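Local coordinates for protein membrane-bound lytic murein transglycosylase (Agrobacterium tumefaciens, PDB 2PNW) that probably cleaves the glycan strands of peptidoglycan between N-acetylmuramic acid and N-acetylglucosamine, leaving 1,6-anhydromuramic acid ends as other MltA-family lytic transglycosylases do, at residues V12-L17 with F78-S83; L36-N41 with A276-L281; D182-H187 with W253-Y258; R291-F296 with V330-G335. All blocks are in the same frame, centred on the assembly; numbering follows the deposited sequence. Where two conformers were deposited one is given.

From the N terminus, the chain enters contact 1 at 12-17 and contact 2 at 36-41. Contact 1 then closes at 78-83, joining the loop after strand 8-11 to the end of helix 72-82, so contacts 1 and 2 cross. Contact 2 joins helix 28-39 to the loop between strands 259-263 and 286-288, closing at 276-281; the long loop it closes holds all of contact 3, which ties helix 180-189 to the loop before strand 259-263 in the MltA-specific insert. Contact 4 follows in series and joins two loops of the 3D domain. Contacts 2 and 4 touch where Phe296 packs on Ala276 and Ala277; contacts 1 and 3 lie on opposite sides of the chain's centre.

Contact 1. Residues V12-L17 with F78-S83; sequences VSFRDL and FFETNS
The carbonyl oxygen of Phe79 is gripped by both the amide and the hydroxyl of Ser83, which reach it from opposite faces of its plane, and the ring of Phe14 lies against it as well. This is the C-terminal end of helix 72-82, where the chain runs straight into strand 83-89. Ser83 N to Phe79 O is 2.9 Å, and Ser83 OG to Phe79 O is 2.7 Å. The ring of Phe14 covers this helix end, with its CZ 3.5 Å from Phe79 O. At the ring edge, near the plane, CE2 of Phe14 meets Ser83 O at 3.5 Å. Over one face comes Glu80 CG in a CH-pi contact, 4.0 Å from the ring centroid and 14° off the normal. With CG anti to its carbonyl carbon (chi1 -58°), the Glu80 chain extends across the ring, and its OE2 is hydrogen-bonded to Trp20 NE1. Trp20 also meets the Phe14 ring, while Pro85 and Leu361 touch Phe14 from neighbouring strands. At the short 3-10 segment that starts at Phe14, Arg15 N donates to Ser13 OG at 3.1 Å, an ST turn; separately, Ser13 N donates to Asp16 OD2 at 3.0 Å.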
loop_
_atom_site.group_PDB
_atom_site.type_symbol
_atom_site.label_atom_id
_atom_site.label_comp_id
_atom_site.label_asym_id
_atom_site.label_seq_id
_atom_site.Cartn_x
_atom_site.Cartn_y
_atom_site.Cartn_z
ATOM N N VAL A 12 -18.221 9.612 17.683
ATOM C CA VAL A 12 -18.586 8.579 18.645
ATOM C C VAL A 12 -17.715 8.791 19.879
ATOM O O VAL A 12 -16.885 9.712 19.911
ATOM C CB VAL A 12 -18.391 7.141 18.102
ATOM C CG1 VAL A 12 -19.343 6.839 16.948
ATOM C CG2 VAL A 12 -16.918 6.884 17.686
ATOM N N SER A 13 -17.925 7.951 20.888
ATOM C CA SER A 13 -17.115 7.904 22.082
ATOM C C SER A 13 -16.168 6.713 21.974
ATOM O O SER A 13 -16.442 5.782 21.210
ATOM C CB SER A 13 -18.034 7.723 23.300
ATOM O OG SER A 13 -17.352 7.063 24.359
ATOM N N PHE A 14 -15.073 6.724 22.738
ATOM C CA PHE A 14 -14.141 5.586 22.719
ATOM C C PHE A 14 -14.807 4.286 23.207
ATOM O O PHE A 14 -14.418 3.197 22.794
ATOM C CB PHE A 14 -12.833 5.892 23.469
ATOM C CG PHE A 14 -11.845 6.706 22.655
ATOM C CD1 PHE A 14 -10.957 6.081 21.776
ATOM C CD2 PHE A 14 -11.801 8.089 22.778
ATOM C CE1 PHE A 14 -10.035 6.833 21.022
ATOM C CE2 PHE A 14 -10.886 8.853 22.029
ATOM C CZ PHE A 14 -10.006 8.211 21.144
ATOM N N ARG A 15 -15.842 4.427 24.048
ATOM C CA ARG A 15 -16.731 3.311 24.428
ATOM C C ARG A 15 -17.458 2.661 23.253
ATOM O O ARG A 15 -17.901 1.528 23.360
ATOM C CB ARG A 15 -17.789 3.771 25.438
ATOM C CG ARG A 15 -17.354 3.690 26.880
ATOM C CD ARG A 15 -16.681 4.963 27.336
ATOM N NE ARG A 15 -17.148 5.361 28.665
ATOM C CZ ARG A 15 -16.760 6.467 29.302
ATOM N NH1 ARG A 15 -15.887 7.301 28.739
ATOM N NH2 ARG A 15 -17.244 6.737 30.512
ATOM N N ASP A 16 -17.599 3.381 22.144
ATOM C CA ASP A 16 -18.281 2.852 20.972
ATOM C C ASP A 16 -17.370 2.039 20.041
ATOM O O ASP A 16 -17.843 1.442 19.071
ATOM C CB ASP A 16 -18.946 3.991 20.194
ATOM C CG ASP A 16 -20.067 4.669 20.982
ATOM O OD1 ASP A 16 -20.919 3.941 21.551
ATOM O OD2 ASP A 16 -20.102 5.928 21.028
ATOM N N LEU A 17 -16.068 2.038 20.316
ATOM C CA LEU A 17 -15.111 1.330 19.466
ATOM C C LEU A 17 -14.957 -0.076 20.002
ATOM O O LEU A 17 -14.317 -0.273 21.031
ATOM C CB LEU A 17 -13.753 2.057 19.437
ATOM C CG LEU A 17 -13.454 3.192 18.441
ATOM C CD1 LEU A 17 -14.586 4.174 18.311
ATOM C CD2 LEU A 17 -12.162 3.916 18.869
ATOM N N PHE A 78 -3.390 8.063 25.924
ATOM C CA PHE A 78 -2.882 9.111 25.063
ATOM C C PHE A 78 -3.916 9.521 24.008
ATOM O O PHE A 78 -4.196 10.720 23.821
ATOM C CB PHE A 78 -1.601 8.669 24.346
ATOM C CG PHE A 78 -1.169 9.643 23.287
ATOM C CD1 PHE A 78 -0.543 10.833 23.649
ATOM C CD2 PHE A 78 -1.422 9.387 21.927
ATOM C CE1 PHE A 78 -0.174 11.788 22.670
ATOM C CE2 PHE A 78 -1.073 10.316 20.954
ATOM C CZ PHE A 78 -0.439 11.525 21.324
ATOM N N PHE A 79 -4.465 8.534 23.305
ATOM C CA PHE A 79 -5.432 8.812 22.230
ATOM C C PHE A 79 -6.752 9.364 22.759
ATOM O O PHE A 79 -7.330 10.280 22.158
ATOM C CB PHE A 79 -5.650 7.577 21.331
ATOM C CG PHE A 79 -4.435 7.227 20.515
ATOM C CD1 PHE A 79 -4.090 7.986 19.387
ATOM C CD2 PHE A 79 -3.596 6.192 20.908
ATOM C CE1 PHE A 79 -2.935 7.692 18.645
ATOM C CE2 PHE A 79 -2.432 5.903 20.175
ATOM C CZ PHE A 79 -2.106 6.659 19.051
ATOM N N GLU A 80 -7.229 8.799 23.866
ATOM C CA GLU A 80 -8.461 9.289 24.520
ATOM C C GLU A 80 -8.382 10.745 24.934
ATOM O O GLU A 80 -9.359 11.459 24.803
ATOM C CB GLU A 80 -8.830 8.416 25.725
ATOM C CG GLU A 80 -9.015 6.962 25.335
ATOM C CD GLU A 80 -9.704 6.135 26.394
ATOM O OE1 GLU A 80 -10.576 6.696 27.106
ATOM O OE2 GLU A 80 -9.378 4.922 26.494
ATOM N N THR A 81 -7.214 11.182 25.396
ATOM C CA THR A 81 -6.977 12.557 25.810
ATOM C C THR A 81 -6.816 13.512 24.621
ATOM O O THR A 81 -7.301 14.651 24.666
ATOM C CB THR A 81 -5.722 12.638 26.723
ATOM O OG1 THR A 81 -5.957 11.896 27.915
ATOM C CG2 THR A 81 -5.367 14.087 27.107
ATOM N N ASN A 82 -6.165 13.040 23.558
ATOM C CA ASN A 82 -5.632 13.930 22.528
ATOM C C ASN A 82 -6.273 13.809 21.142
ATOM O O ASN A 82 -5.914 14.543 20.206
ATOM C CB ASN A 82 -4.112 13.751 22.450
ATOM C CG ASN A 82 -3.419 14.211 23.707
ATOM O OD1 ASN A 82 -3.576 15.365 24.127
ATOM N ND2 ASN A 82 -2.664 13.309 24.336
ATOM N N SER A 83 -7.243 12.907 21.018
ATOM C CA SER A 83 -7.952 12.748 19.754
ATOM C C SER A 83 -9.441 12.474 19.973
ATOM O O SER A 83 -9.866 12.105 21.081
ATOM C CB SER A 83 -7.312 11.639 18.920
ATOM O OG SER A 83 -7.537 10.355 19.501
#

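Contact 2. Residues L36-N41 with A276-L281; sequences LSHLRN and AAKVPL. With SO4 (sulfate ion), chain B.
The imidazole of His38 lies flat against the start of the Lys278 side chain, and this is the tight part of the contact. It joins a late turn of helix 28-39 to the irregular loop between strands 259-263 and 286-288. Lys278 CB sits over one face of the ring in a CH-pi contact, 3.7 Å from the centroid and offset toward the rim, where it comes within 3.3 Å of His38 CE1. Lys278 CG, on the same side of the ring plane, has already passed beyond the CE1-NE2 edge, 3.7 Å from His38 NE2. The ring reaches the loop because His38 CG stands opposite the backbone N (chi1 173°). Lys278 adopts the left-handed helical conformation (phi 68°). Ala277 O approaches the same ring face, 4.0 Å from His38 CD2, and accepts a hydrogen bond from Tyr45 OH. Deeper in, Val279 CG1 rests on His38 CB, with Leu323 of strand 316-324 packed against Val279.

The outer side is looser. Bends at chi2 and chi4 lead the exposed lysine chain away from the histidine to a sulfate ion, probably from the crystallisation liquor. Lys43 and Arg46 also bind this anion, so three basic side chains gather round it. The modelled 2.3 Å from Lys278 NZ to sulfate O2 is very short, and that exact distance is doubtful.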
loop_
_atom_site.group_PDB
_atom_site.type_symbol
_atom_site.label_atom_id
_atom_site.label_comp_id
_atom_site.label_asym_id
_atom_site.label_seq_id
_atom_site.Cartn_x
_atom_site.Cartn_y
_atom_site.Cartn_z
ATOM N N LEU A 36 6.780 12.149 12.387
ATOM C CA LEU A 36 7.147 13.514 12.820
ATOM C C LEU A 36 8.525 13.915 12.282
ATOM O O LEU A 36 8.700 15.023 11.762
ATOM C CB LEU A 36 7.083 13.660 14.345
ATOM C CG LEU A 36 7.323 15.074 14.937
ATOM C CD1 LEU A 36 6.422 16.173 14.313
ATOM C CD2 LEU A 36 7.127 15.051 16.442
ATOM N N SER A 37 9.495 13.014 12.403
ATOM C CA SER A 37 10.826 13.228 11.834
ATOM C C SER A 37 10.747 13.508 10.340
ATOM O O SER A 37 11.415 14.419 9.827
ATOM C CB SER A 37 11.723 12.001 12.127
ATOM O OG SER A 37 13.038 12.200 11.632
ATOM N N HIS A 38 9.947 12.719 9.622
ATOM C CA HIS A 38 9.790 12.937 8.194
ATOM C C HIS A 38 9.195 14.334 7.922
ATOM O O HIS A 38 9.695 15.072 7.057
ATOM C CB HIS A 38 8.908 11.853 7.562
ATOM C CG HIS A 38 8.569 12.126 6.132
ATOM N ND1 HIS A 38 9.503 12.029 5.119
ATOM C CD2 HIS A 38 7.411 12.508 5.544
ATOM C CE1 HIS A 38 8.935 12.357 3.968
ATOM N NE2 HIS A 38 7.669 12.654 4.200
ATOM N N LEU A 39 8.125 14.692 8.629
ATOM C CA LEU A 39 7.438 15.969 8.325
ATOM C C LEU A 39 8.272 17.186 8.716
ATOM O O LEU A 39 8.023 18.296 8.221
ATOM C CB LEU A 39 6.065 16.017 8.978
ATOM C CG LEU A 39 5.064 15.008 8.399
ATOM C CD1 LEU A 39 3.774 15.100 9.148
ATOM C CD2 LEU A 39 4.810 15.271 6.881
ATOM N N ARG A 40 9.260 16.974 9.590
ATOM C CA ARG A 40 10.195 18.056 9.958
ATOM C C ARG A 40 11.322 18.224 8.947
ATOM O O ARG A 40 12.133 19.155 9.073
ATOM C CB ARG A 40 10.785 17.794 11.336
ATOM C CG ARG A 40 9.773 18.056 12.456
ATOM C CD ARG A 40 10.343 17.612 13.800
ATOM N NE ARG A 40 9.527 18.091 14.916
ATOM C CZ ARG A 40 9.620 17.639 16.168
ATOM N NH1 ARG A 40 10.481 16.662 16.479
ATOM N NH2 ARG A 40 8.833 18.151 17.110
ATOM N N ASN A 41 11.377 17.344 7.949
ATOM C CA ASN A 41 12.498 17.423 6.983
ATOM C C ASN A 41 12.085 16.994 5.585
ATOM O O ASN A 41 12.931 16.600 4.743
ATOM C CB ASN A 41 13.734 16.639 7.476
ATOM C CG ASN A 41 15.054 17.056 6.771
ATOM O OD1 ASN A 41 15.210 18.181 6.269
ATOM N ND2 ASN A 41 16.014 16.140 6.757
ATOM N N ALA A 276 4.114 4.888 0.863
ATOM C CA ALA A 276 3.698 6.192 0.319
ATOM C C ALA A 276 3.797 7.328 1.344
ATOM O O ALA A 276 3.969 8.488 0.969
ATOM C CB ALA A 276 2.267 6.112 -0.291
ATOM N N ALA A 277 3.710 7.003 2.634
ATOM C CA ALA A 277 3.897 8.006 3.696
ATOM C C ALA A 277 5.387 8.225 4.038
ATOM O O ALA A 277 5.724 8.976 4.958
ATOM C CB ALA A 277 3.091 7.631 4.945
ATOM N N LYS A 278 6.268 7.581 3.268
ATOM C CA LYS A 278 7.716 7.779 3.327
ATOM C C LYS A 278 8.386 7.300 4.616
ATOM O O LYS A 278 9.524 7.682 4.899
ATOM C CB LYS A 278 8.094 9.258 3.031
ATOM C CG LYS A 278 7.426 9.833 1.794
ATOM C CD LYS A 278 7.785 8.993 0.558
ATOM C CE LYS A 278 7.735 9.805 -0.735
ATOM N NZ LYS A 278 6.571 10.701 -0.780
ATOM N N VAL A 279 7.682 6.459 5.373
ATOM C CA VAL A 279 8.197 5.846 6.612
ATOM C C VAL A 279 8.002 4.317 6.552
ATOM O O VAL A 279 7.177 3.825 5.756
ATOM C CB VAL A 279 7.518 6.426 7.872
ATOM C CG1 VAL A 279 7.758 7.961 8.000
ATOM C CG2 VAL A 279 6.033 6.114 7.910
ATOM N N PRO A 280 8.786 3.553 7.357
ATOM C CA PRO A 280 8.641 2.082 7.330
ATOM C C PRO A 280 7.263 1.649 7.791
ATOM O O PRO A 280 6.712 2.203 8.757
ATOM C CB PRO A 280 9.688 1.594 8.330
ATOM C CG PRO A 280 10.665 2.772 8.483
ATOM C CD PRO A 280 9.860 4.001 8.273
ATOM N N LEU A 281 6.700 0.660 7.111
ATOM C CA LEU A 281 5.439 0.074 7.556
ATOM C C LEU A 281 5.646 -0.790 8.789
ATOM O O LEU A 281 6.748 -1.261 9.049
ATOM C CB LEU A 281 4.827 -0.771 6.425
ATOM C CG LEU A 281 4.528 0.013 5.139
ATOM C CD1 LEU A 281 3.684 -0.855 4.200
ATOM C CD2 LEU A 281 3.842 1.341 5.395
HETATM S S SO4 B . 5.316 12.197 -3.230
HETATM O O1 SO4 B . 6.097 11.199 -3.973
HETATM O O2 SO4 B . 6.050 12.610 -2.033
HETATM O O3 SO4 B . 5.086 13.366 -4.084
HETATM O O4 SO4 B . 4.029 11.621 -2.819
#

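Contact 3. Residues D182-H187 with W253-Y258; sequences DLFFVH and WHNRSY
His187 turns the edge of its ring onto the face of Tyr258, CE1 standing 3.4 Å above the plane and over the centre of the phenol ring. This is a T-shaped (edge-to-face) pair, with centroids 4.6 Å apart and planes at 76°. CE1 is nearly equidistant from all six phenol carbons, lying 3.6 Å from Tyr258 CZ. The tyrosine CB leaves the backbone away from the helix; with CG opposite the backbone N (chi1 -170°), the ring swings back beneath the histidine. A water bridges the polar atoms of the pair, 2.8 Å from His187 NE2 and 2.8 Å from Tyr258 OH, and it lies in the plane of the imidazole. The whole contact is buried in the MltA-specific insert, where helix 180-189 meets the loop that leads from helix 248-252 into strand 259-263. Phe261 of that strand makes a second edge-to-face pair with His187. One turn back along the helix, Phe184 reaches Asn255. The amide plane stands nearly upright to the benzene ring, 87° apart; ND2 comes obliquely to 3.7 Å from Phe184 CZ, while Asn255 CB lies at the ring edge, 3.8 Å from the same carbon. Asn255 OD1 accepts a hydrogen bond from Ser215 N.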
loop_
_atom_site.group_PDB
_atom_site.type_symbol
_atom_site.label_atom_id
_atom_site.label_comp_id
_atom_site.label_asym_id
_atom_site.label_seq_id
_atom_site.Cartn_x
_atom_site.Cartn_y
_atom_site.Cartn_z
ATOM N N ASP A 182 5.649 -14.443 -9.464
ATOM C CA ASP A 182 6.075 -13.939 -8.167
ATOM C C ASP A 182 6.458 -12.464 -8.336
ATOM O O ASP A 182 6.117 -11.631 -7.478
ATOM C CB ASP A 182 7.261 -14.741 -7.615
ATOM C CG ASP A 182 6.847 -16.118 -7.036
ATOM O OD1 ASP A 182 5.648 -16.366 -6.871
ATOM O OD2 ASP A 182 7.739 -16.945 -6.749
ATOM N N LEU A 183 7.160 -12.143 -9.424
ATOM C CA LEU A 183 7.518 -10.742 -9.681
ATOM C C LEU A 183 6.279 -9.867 -9.926
ATOM O O LEU A 183 6.201 -8.720 -9.453
ATOM C CB LEU A 183 8.495 -10.648 -10.847
ATOM C CG LEU A 183 8.871 -9.226 -11.271
ATOM C CD1 LEU A 183 9.484 -8.418 -10.105
ATOM C CD2 LEU A 183 9.836 -9.340 -12.434
ATOM N N PHE A 184 5.313 -10.378 -10.701
ATOM C CA PHE A 184 4.037 -9.665 -10.852
ATOM C C PHE A 184 3.411 -9.293 -9.516
ATOM O O PHE A 184 2.984 -8.136 -9.305
ATOM C CB PHE A 184 3.035 -10.474 -11.739
ATOM C CG PHE A 184 1.767 -9.704 -12.064
ATOM C CD1 PHE A 184 1.698 -8.907 -13.204
ATOM C CD2 PHE A 184 0.669 -9.751 -11.209
ATOM C CE1 PHE A 184 0.518 -8.211 -13.532
ATOM C CE2 PHE A 184 -0.517 -9.040 -11.516
ATOM C CZ PHE A 184 -0.570 -8.256 -12.688
ATOM N N PHE A 185 3.323 -10.252 -8.595
ATOM C CA PHE A 185 2.750 -9.950 -7.287
ATOM C C PHE A 185 3.569 -8.946 -6.455
ATOM O O PHE A 185 3.004 -8.207 -5.666
ATOM C CB PHE A 185 2.495 -11.228 -6.506
ATOM C CG PHE A 185 1.169 -11.863 -6.841
ATOM C CD1 PHE A 185 0.041 -11.582 -6.071
ATOM C CD2 PHE A 185 1.045 -12.708 -7.942
ATOM C CE1 PHE A 185 -1.200 -12.153 -6.381
ATOM C CE2 PHE A 185 -0.190 -13.290 -8.263
ATOM C CZ PHE A 185 -1.306 -13.033 -7.480
ATOM N N VAL A 186 4.880 -8.936 -6.646
ATOM C CA VAL A 186 5.730 -7.851 -6.091
ATOM C C VAL A 186 5.331 -6.463 -6.660
ATOM O O VAL A 186 5.224 -5.491 -5.919
ATOM C CB VAL A 186 7.225 -8.173 -6.324
ATOM C CG1 VAL A 186 8.121 -6.930 -6.093
ATOM C CG2 VAL A 186 7.624 -9.363 -5.418
ATOM N N HIS A 187 5.086 -6.364 -7.962
ATOM C CA HIS A 187 4.536 -5.113 -8.519
ATOM C C HIS A 187 3.243 -4.727 -7.813
ATOM O O HIS A 187 3.046 -3.557 -7.499
ATOM C CB HIS A 187 4.261 -5.242 -10.029
ATOM C CG HIS A 187 5.498 -5.194 -10.889
ATOM N ND1 HIS A 187 5.600 -4.361 -11.983
ATOM C CD2 HIS A 187 6.687 -5.847 -10.800
ATOM C CE1 HIS A 187 6.789 -4.516 -12.545
ATOM N NE2 HIS A 187 7.464 -5.419 -11.853
ATOM N N TRP A 253 -0.699 -9.202 -18.756
ATOM C CA TRP A 253 -0.574 -8.005 -19.611
ATOM C C TRP A 253 -1.859 -7.167 -19.712
ATOM O O TRP A 253 -1.834 -6.016 -20.194
ATOM C CB TRP A 253 -0.053 -8.417 -20.997
ATOM C CG TRP A 253 1.386 -8.898 -21.001
ATOM C CD1 TRP A 253 2.336 -8.675 -20.042
ATOM C CD2 TRP A 253 2.037 -9.641 -22.037
ATOM N NE1 TRP A 253 3.522 -9.258 -20.397
ATOM C CE2 TRP A 253 3.374 -9.838 -21.633
ATOM C CE3 TRP A 253 1.620 -10.162 -23.283
ATOM C CZ2 TRP A 253 4.302 -10.534 -22.421
ATOM C CZ3 TRP A 253 2.541 -10.843 -24.067
ATOM C CH2 TRP A 253 3.872 -11.027 -23.634
ATOM N N HIS A 254 -2.977 -7.732 -19.230
ATOM C CA HIS A 254 -4.229 -6.981 -19.006
ATOM C C HIS A 254 -3.957 -5.838 -18.036
ATOM O O HIS A 254 -4.587 -4.790 -18.109
ATOM C CB HIS A 254 -5.291 -7.910 -18.409
ATOM C CG HIS A 254 -6.546 -7.217 -17.977
ATOM N ND1 HIS A 254 -7.418 -6.640 -18.874
ATOM C CD2 HIS A 254 -7.118 -7.092 -16.758
ATOM C CE1 HIS A 254 -8.461 -6.154 -18.220
ATOM N NE2 HIS A 254 -8.296 -6.408 -16.927
ATOM N N ASN A 255 -3.032 -6.059 -17.106
ATOM C CA ASN A 255 -2.566 -4.962 -16.231
ATOM C C ASN A 255 -1.454 -4.194 -16.934
ATOM O O ASN A 255 -0.282 -4.583 -16.911
ATOM C CB ASN A 255 -2.067 -5.490 -14.873
ATOM C CG ASN A 255 -1.526 -4.355 -13.998
ATOM O OD1 ASN A 255 -2.041 -3.236 -14.064
ATOM N ND2 ASN A 255 -0.483 -4.627 -13.222
ATOM N N ARG A 256 -1.824 -3.113 -17.606
ATOM C CA ARG A 256 -0.860 -2.357 -18.406
ATOM C C ARG A 256 0.123 -1.560 -17.536
ATOM O O ARG A 256 1.204 -1.200 -18.010
ATOM C CB ARG A 256 -1.609 -1.365 -19.308
ATOM C CG ARG A 256 -2.359 -2.083 -20.421
ATOM C CD ARG A 256 -3.023 -1.035 -21.324
ATOM N NE ARG A 256 -2.076 -0.382 -22.198
ATOM C CZ ARG A 256 -2.165 0.893 -22.617
ATOM N NH1 ARG A 256 -3.113 1.712 -22.181
ATOM N NH2 ARG A 256 -1.241 1.340 -23.445
ATOM N N SER A 257 -0.274 -1.269 -16.305
ATOM C CA SER A 257 0.613 -0.571 -15.354
ATOM C C SER A 257 1.865 -1.403 -15.121
ATOM O O SER A 257 1.795 -2.634 -15.093
ATOM C CB SER A 257 -0.100 -0.397 -14.010
ATOM O OG SER A 257 0.833 0.037 -13.018
ATOM N N TYR A 258 3.015 -0.736 -14.943
ATOM C CA TYR A 258 4.271 -1.443 -14.650
ATOM C C TYR A 258 5.007 -0.606 -13.617
ATOM O O TYR A 258 5.108 0.622 -13.774
ATOM C CB TYR A 258 5.124 -1.546 -15.919
ATOM C CG TYR A 258 6.343 -2.469 -15.814
ATOM C CD1 TYR A 258 6.267 -3.800 -16.223
ATOM C CD2 TYR A 258 7.562 -2.006 -15.308
ATOM C CE1 TYR A 258 7.396 -4.673 -16.122
ATOM C CE2 TYR A 258 8.686 -2.858 -15.209
ATOM C CZ TYR A 258 8.593 -4.182 -15.642
ATOM O OH TYR A 258 9.695 -5.025 -15.562
HETATM O O HOH W 1 10.081 -5.530 -12.865
#

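Contact 4. Residues R291-F296 with V330-G335; sequences RLIHTF and VGPARG
His294 NE2 donates to the carbonyl oxygen of Pro332 at 2.9 Å in an almost straight bond, 176° at the hydrogen. The acceptor carbonyl belongs to a type I beta turn, Gly331 to Arg334, that leads into strand 334-341 of the 3D domain, a member of the double-psi beta-barrel clan. Pro332 O lies in the plane of the imidazole; measured at the acceptor, NE2 is tilted 15° from the carbonyl plane. Beside this bond, Ile293 presses the end of its chain on the turn: CD1 is 3.4 Å from Pro332 N and 3.8 Å from Pro332 CD, so it sits against the peptide between Gly331 and the proline. Within 291-296, Ile293 CG2 lies over the centre of the His294 ring, 3.7 Å above its plane.

In the next shell, Phe300 meets the His294 ring edge-to-face, and Ile88 of strand 83-89 touches both His294 and Pro332. Asp290 bridges the two loops, OD1 accepting from Leu292 N and OD2 from Gly331 N. Gly331 has phi 121°, a backbone conformation natural to glycine; its own carbonyl carbon is 3.5 Å from Ile293 CD1.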
loop_
_atom_site.group_PDB
_atom_site.type_symbol
_atom_site.label_atom_id
_atom_site.label_comp_id
_atom_site.label_asym_id
_atom_site.label_seq_id
_atom_site.Cartn_x
_atom_site.Cartn_y
_atom_site.Cartn_z
ATOM N N ARG A 291 -5.834 7.695 -1.216
ATOM C CA ARG A 291 -4.978 8.895 -1.149
ATOM C C ARG A 291 -5.716 10.180 -1.496
ATOM O O ARG A 291 -5.278 11.254 -1.124
ATOM C CB ARG A 291 -3.735 8.757 -2.041
ATOM C CG ARG A 291 -4.029 8.583 -3.513
ATOM C CD ARG A 291 -2.731 8.634 -4.343
ATOM N NE ARG A 291 -2.265 10.011 -4.499
ATOM C CZ ARG A 291 -2.646 10.835 -5.476
ATOM N NH1 ARG A 291 -3.495 10.434 -6.414
ATOM N NH2 ARG A 291 -2.158 12.068 -5.520
ATOM N N LEU A 292 -6.834 10.087 -2.215
ATOM C CA LEU A 292 -7.595 11.299 -2.522
ATOM C C LEU A 292 -8.402 11.770 -1.316
ATOM O O LEU A 292 -8.548 12.962 -1.095
ATOM C CB LEU A 292 -8.518 11.092 -3.742
ATOM C CG LEU A 292 -7.837 10.803 -5.088
ATOM C CD1 LEU A 292 -8.913 10.603 -6.168
ATOM C CD2 LEU A 292 -6.916 11.933 -5.502
ATOM N N ILE A 293 -8.885 10.823 -0.527
ATOM C CA ILE A 293 -9.818 11.114 0.543
ATOM C C ILE A 293 -9.099 11.383 1.870
ATOM O O ILE A 293 -9.480 12.280 2.618
ATOM C CB ILE A 293 -10.822 9.954 0.708
ATOM C CG1 ILE A 293 -11.732 9.865 -0.516
ATOM C CG2 ILE A 293 -11.702 10.151 1.974
ATOM C CD1 ILE A 293 -12.568 8.652 -0.529
ATOM N N HIS A 294 -8.074 10.583 2.162
ATOM C CA HIS A 294 -7.447 10.640 3.490
ATOM C C HIS A 294 -6.064 11.255 3.516
ATOM O O HIS A 294 -5.355 11.262 2.500
ATOM C CB HIS A 294 -7.436 9.237 4.105
ATOM C CG HIS A 294 -8.799 8.759 4.479
ATOM N ND1 HIS A 294 -9.605 9.448 5.361
ATOM C CD2 HIS A 294 -9.510 7.678 4.078
ATOM C CE1 HIS A 294 -10.747 8.799 5.503
ATOM N NE2 HIS A 294 -10.714 7.721 4.733
ATOM N N THR A 295 -5.677 11.771 4.683
ATOM C CA THR A 295 -4.327 12.280 4.886
ATOM C C THR A 295 -3.503 11.192 5.573
ATOM O O THR A 295 -3.971 10.603 6.546
ATOM C CB THR A 295 -4.366 13.547 5.796
ATOM O OG1 THR A 295 -5.255 14.524 5.212
ATOM C CG2 THR A 295 -2.962 14.150 5.955
ATOM N N PHE A 296 -2.295 10.918 5.065
ATOM C CA PHE A 296 -1.394 9.946 5.701
ATOM C C PHE A 296 -1.062 10.297 7.154
ATOM O O PHE A 296 -1.025 11.477 7.530
ATOM C CB PHE A 296 -0.079 9.818 4.925
ATOM C CG PHE A 296 -0.235 9.233 3.531
ATOM C CD1 PHE A 296 -1.113 8.186 3.284
ATOM C CD2 PHE A 296 0.528 9.724 2.484
ATOM C CE1 PHE A 296 -1.248 7.633 1.984
ATOM C CE2 PHE A 296 0.403 9.176 1.174
ATOM C CZ PHE A 296 -0.488 8.136 0.936
ATOM N N VAL A 330 -9.925 2.362 -2.991
ATOM C CA VAL A 330 -10.756 3.485 -3.387
ATOM C C VAL A 330 -11.992 3.498 -2.513
ATOM O O VAL A 330 -12.669 2.481 -2.379
ATOM C CB VAL A 330 -11.160 3.385 -4.908
ATOM C CG1 VAL A 330 -12.056 4.546 -5.319
ATOM C CG2 VAL A 330 -9.901 3.373 -5.786
ATOM N N GLY A 331 -12.293 4.653 -1.937
ATOM C CA GLY A 331 -13.424 4.774 -1.028
ATOM C C GLY A 331 -13.019 5.247 0.355
ATOM O O GLY A 331 -11.890 4.975 0.800
ATOM N N PRO A 332 -13.939 5.953 1.050
ATOM C CA PRO A 332 -13.647 6.518 2.370
ATOM C C PRO A 332 -13.444 5.469 3.449
ATOM O O PRO A 332 -12.738 5.731 4.400
ATOM C CB PRO A 332 -14.897 7.364 2.682
ATOM C CG PRO A 332 -16.007 6.701 1.862
ATOM C CD PRO A 332 -15.298 6.314 0.585
ATOM N N ALA A 333 -14.090 4.309 3.318
ATOM C CA ALA A 333 -13.929 3.238 4.286
ATOM C C ALA A 333 -13.383 1.967 3.653
ATOM O O ALA A 333 -13.856 0.862 3.932
ATOM C CB ALA A 333 -15.227 2.984 5.051
ATOM N N ARG A 334 -12.362 2.143 2.807
ATOM C CA ARG A 334 -11.645 1.053 2.165
ATOM C C ARG A 334 -10.196 1.027 2.667
ATOM O O ARG A 334 -9.540 2.081 2.732
ATOM C CB ARG A 334 -11.669 1.254 0.650
ATOM C CG ARG A 334 -10.996 0.161 -0.159
ATOM C CD ARG A 334 -11.787 -1.135 -0.214
ATOM N NE ARG A 334 -11.149 -2.044 -1.174
ATOM C CZ ARG A 334 -10.186 -2.918 -0.884
ATOM N NH1 ARG A 334 -9.734 -3.051 0.354
ATOM N NH2 ARG A 334 -9.681 -3.677 -1.850
ATOM N N GLY A 335 -9.690 -0.158 3.005
ATOM C CA GLY A 335 -8.315 -0.262 3.502
ATOM C C GLY A 335 -7.597 -1.538 3.141
ATOM O O GLY A 335 -8.219 -2.572 2.856
#